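Local coordinates for Nab2p (Saccharomyces cerevisiae YJM1574, PDB 5L2L), which binds the poly(A) tail of mRNAs and pre-mRNAs through CCCH zinc fingers, protecting them from the exosome, and takes part in tail-length control and nuclear export, at residues 6-10 against 46-50. Residues are numbered along the deposited sequence; the frame is centred on the assembly and turned at random.
Sequences LEQCK and HPINE. With ZN (zinc ion), chain T; ZN (zinc ion), chain S; nucleotides of chain C; nucleotides of chain G.
Lys10 and Glu50 meet in a salt bridge, NZ to OE1 at 3.0 Å on the syn side of the carboxylate, and together they read one base. Lys10 NZ also donates to N7 of A5 of chain G (2.9 Å), while Glu50 OE2 accepts from N6 of the same adenine (3.0 Å). The pair thus grips the Hoogsteen edge of the base, which probably steadies both side chains. Glu50 gets there fully stretched, with CG anti to its backbone N (chi1 -178°). A second adenine, A3 of chain C, is met by backbone: its N1 accepts from the amide N of Lys10 at 3.1 Å and its N6 donates to Gln8 O, so two backbone groups bond to its Watson-Crick edge.

Hydrogen bonds tie the rest. His46 coordinates zinc through NE2, and its ND1 donates in the ring plane to Gln8 OE1 at 2.8 Å, a second-shell bond that fixes the rotation of the imidazole and would probably make it a stronger zinc ligand. Farther along, Asn49 ND2 reaches OE2 of Glu7 (2.6 Å) from the anti side of the carboxylate. Two waters span the backbones, one from Gln8 N to Pro47 O, the other from Gln8 O to Asn49 N.

Apolar contact is modest: Ile48 lays CG1 across CB and CG of Gln8 and sets CD1 3.9 Å from Lys10 CA.

No helix or strand flanks the contact; the linker following finger 6 packs on the start of finger 5, where Cys9 binds zinc with Cys15, Cys20 and His24, while Ile48 also touches Leu64 of finger 7, so residues of all three fingers meet here.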
# COMPACT_ATOMS: atom_id res chain seq x y z
N LEU F 6 4.60 4.49 -22.71
CA LEU F 6 6.02 4.52 -22.38
C LEU F 6 6.35 5.48 -21.23
O LEU F 6 7.43 5.39 -20.65
CB LEU F 6 6.83 4.91 -23.62
CG LEU F 6 6.95 3.87 -24.73
CD1 LEU F 6 7.56 4.47 -25.97
CD2 LEU F 6 7.75 2.66 -24.30
N GLU F 7 5.45 6.39 -20.88
CA GLU F 7 5.72 7.30 -19.77
C GLU F 7 5.96 6.53 -18.48
O GLU F 7 5.32 5.51 -18.22
CB GLU F 7 4.57 8.28 -19.59
CG GLU F 7 4.49 9.31 -20.68
CD GLU F 7 3.88 10.61 -20.19
OE1 GLU F 7 2.68 10.61 -19.82
OE2 GLU F 7 4.61 11.63 -20.15
N GLN F 8 6.88 7.04 -17.67
CA GLN F 8 7.30 6.36 -16.44
C GLN F 8 6.30 6.55 -15.30
O GLN F 8 5.94 7.69 -14.97
CB GLN F 8 8.66 6.90 -16.00
CG GLN F 8 9.38 5.99 -15.04
CD GLN F 8 9.88 4.74 -15.74
OE1 GLN F 8 10.14 4.75 -16.95
NE2 GLN F 8 10.00 3.66 -15.01
N CYS F 9 5.89 5.45 -14.66
CA CYS F 9 5.09 5.53 -13.43
C CYS F 9 5.92 6.13 -12.30
O CYS F 9 6.99 5.63 -11.98
CB CYS F 9 4.60 4.15 -13.00
SG CYS F 9 3.54 4.24 -11.51
N LYS F 10 5.39 7.18 -11.65
CA LYS F 10 6.16 7.85 -10.60
C LYS F 10 6.23 7.05 -9.30
O LYS F 10 7.06 7.40 -8.44
CB LYS F 10 5.59 9.25 -10.31
CG LYS F 10 4.19 9.28 -9.70
CD LYS F 10 3.63 10.70 -9.54
CE LYS F 10 4.31 11.41 -8.40
NZ LYS F 10 3.86 12.84 -8.18
N HIS F 46 13.77 5.40 -16.28
CA HIS F 46 13.69 6.44 -17.29
C HIS F 46 13.18 7.73 -16.66
O HIS F 46 12.47 7.69 -15.64
CB HIS F 46 12.75 6.05 -18.46
CG HIS F 46 12.94 4.65 -18.97
ND1 HIS F 46 12.21 3.58 -18.49
CD2 HIS F 46 13.77 4.14 -19.91
CE1 HIS F 46 12.59 2.47 -19.11
NE2 HIS F 46 13.53 2.79 -19.98
N PRO F 47 13.47 8.89 -17.26
CA PRO F 47 13.02 10.16 -16.69
C PRO F 47 11.50 10.26 -16.55
O PRO F 47 10.75 9.91 -17.47
CB PRO F 47 13.55 11.20 -17.68
CG PRO F 47 14.71 10.55 -18.36
CD PRO F 47 14.32 9.09 -18.45
N ILE F 48 11.06 10.79 -15.38
CA ILE F 48 9.66 11.12 -15.12
C ILE F 48 9.39 12.55 -15.56
O ILE F 48 10.20 13.46 -15.29
CB ILE F 48 9.32 10.95 -13.62
CG1 ILE F 48 9.52 9.50 -13.15
CG2 ILE F 48 7.90 11.42 -13.34
CD1 ILE F 48 9.61 9.40 -11.62
N ASN F 49 8.24 12.79 -16.18
CA ASN F 49 7.90 14.11 -16.72
C ASN F 49 7.21 14.98 -15.65
O ASN F 49 6.07 15.42 -15.80
CB ASN F 49 7.03 13.97 -17.96
CG ASN F 49 7.77 13.30 -19.12
OD1 ASN F 49 8.97 13.53 -19.33
ND2 ASN F 49 7.05 12.47 -19.88
N GLU F 50 7.95 15.25 -14.57
CA GLU F 50 7.46 16.06 -13.45
C GLU F 50 8.67 16.63 -12.69
O GLU F 50 9.68 15.94 -12.54
CB GLU F 50 6.58 15.23 -12.49
CG GLU F 50 5.99 16.03 -11.32
CD GLU F 50 5.12 15.21 -10.37
OE1 GLU F 50 4.64 14.12 -10.75
OE2 GLU F 50 4.90 15.66 -9.22
ZN ZN T . 14.58 1.34 -21.09
ZN ZN S . 1.95 2.54 -11.83
P A C 3 -3.89 9.65 -15.87
OP1 A C 3 -3.93 8.30 -16.50
OP2 A C 3 -4.19 10.85 -16.70
O5' A C 3 -4.84 9.66 -14.59
C5' A C 3 -5.51 8.48 -14.15
C4' A C 3 -4.81 7.85 -12.97
O4' A C 3 -3.41 7.66 -13.33
C3' A C 3 -4.83 8.69 -11.68
O3' A C 3 -4.94 7.85 -10.50
C2' A C 3 -3.47 9.40 -11.74
O2' A C 3 -2.97 9.81 -10.48
C1' A C 3 -2.58 8.33 -12.39
N9 A C 3 -1.37 8.84 -13.06
C8 A C 3 -1.20 9.89 -13.95
N7 A C 3 0.05 10.07 -14.35
C5 A C 3 0.78 9.08 -13.68
C6 A C 3 2.16 8.72 -13.65
N6 A C 3 3.14 9.32 -14.33
N1 A C 3 2.53 7.68 -12.86
C2 A C 3 1.58 7.05 -12.17
N3 A C 3 0.27 7.29 -12.11
C4 A C 3 -0.08 8.33 -12.89
P A G 5 2.73 11.36 -3.24
OP1 A G 5 2.61 12.74 -2.73
OP2 A G 5 2.71 11.14 -4.70
O5' A G 5 4.10 10.83 -2.64
C5' A G 5 4.50 9.46 -2.76
C4' A G 5 6.00 9.32 -2.81
O4' A G 5 6.51 9.83 -4.08
C3' A G 5 6.76 10.08 -1.73
O3' A G 5 7.95 9.35 -1.41
C2' A G 5 7.10 11.39 -2.43
O2' A G 5 8.19 12.11 -1.89
C1' A G 5 7.39 10.91 -3.86
N9 A G 5 7.14 11.96 -4.87
C8 A G 5 5.94 12.27 -5.45
N7 A G 5 5.99 13.28 -6.30
C5 A G 5 7.32 13.68 -6.25
C6 A G 5 8.04 14.69 -6.91
N6 A G 5 7.48 15.53 -7.78
N1 A G 5 9.36 14.83 -6.63
C2 A G 5 9.92 13.97 -5.76
N3 A G 5 9.35 12.97 -5.10
C4 A G 5 8.04 12.87 -5.37
O HOH W 1 8.11 9.64 -18.43
O HOH W 2 6.27 10.24 -16.46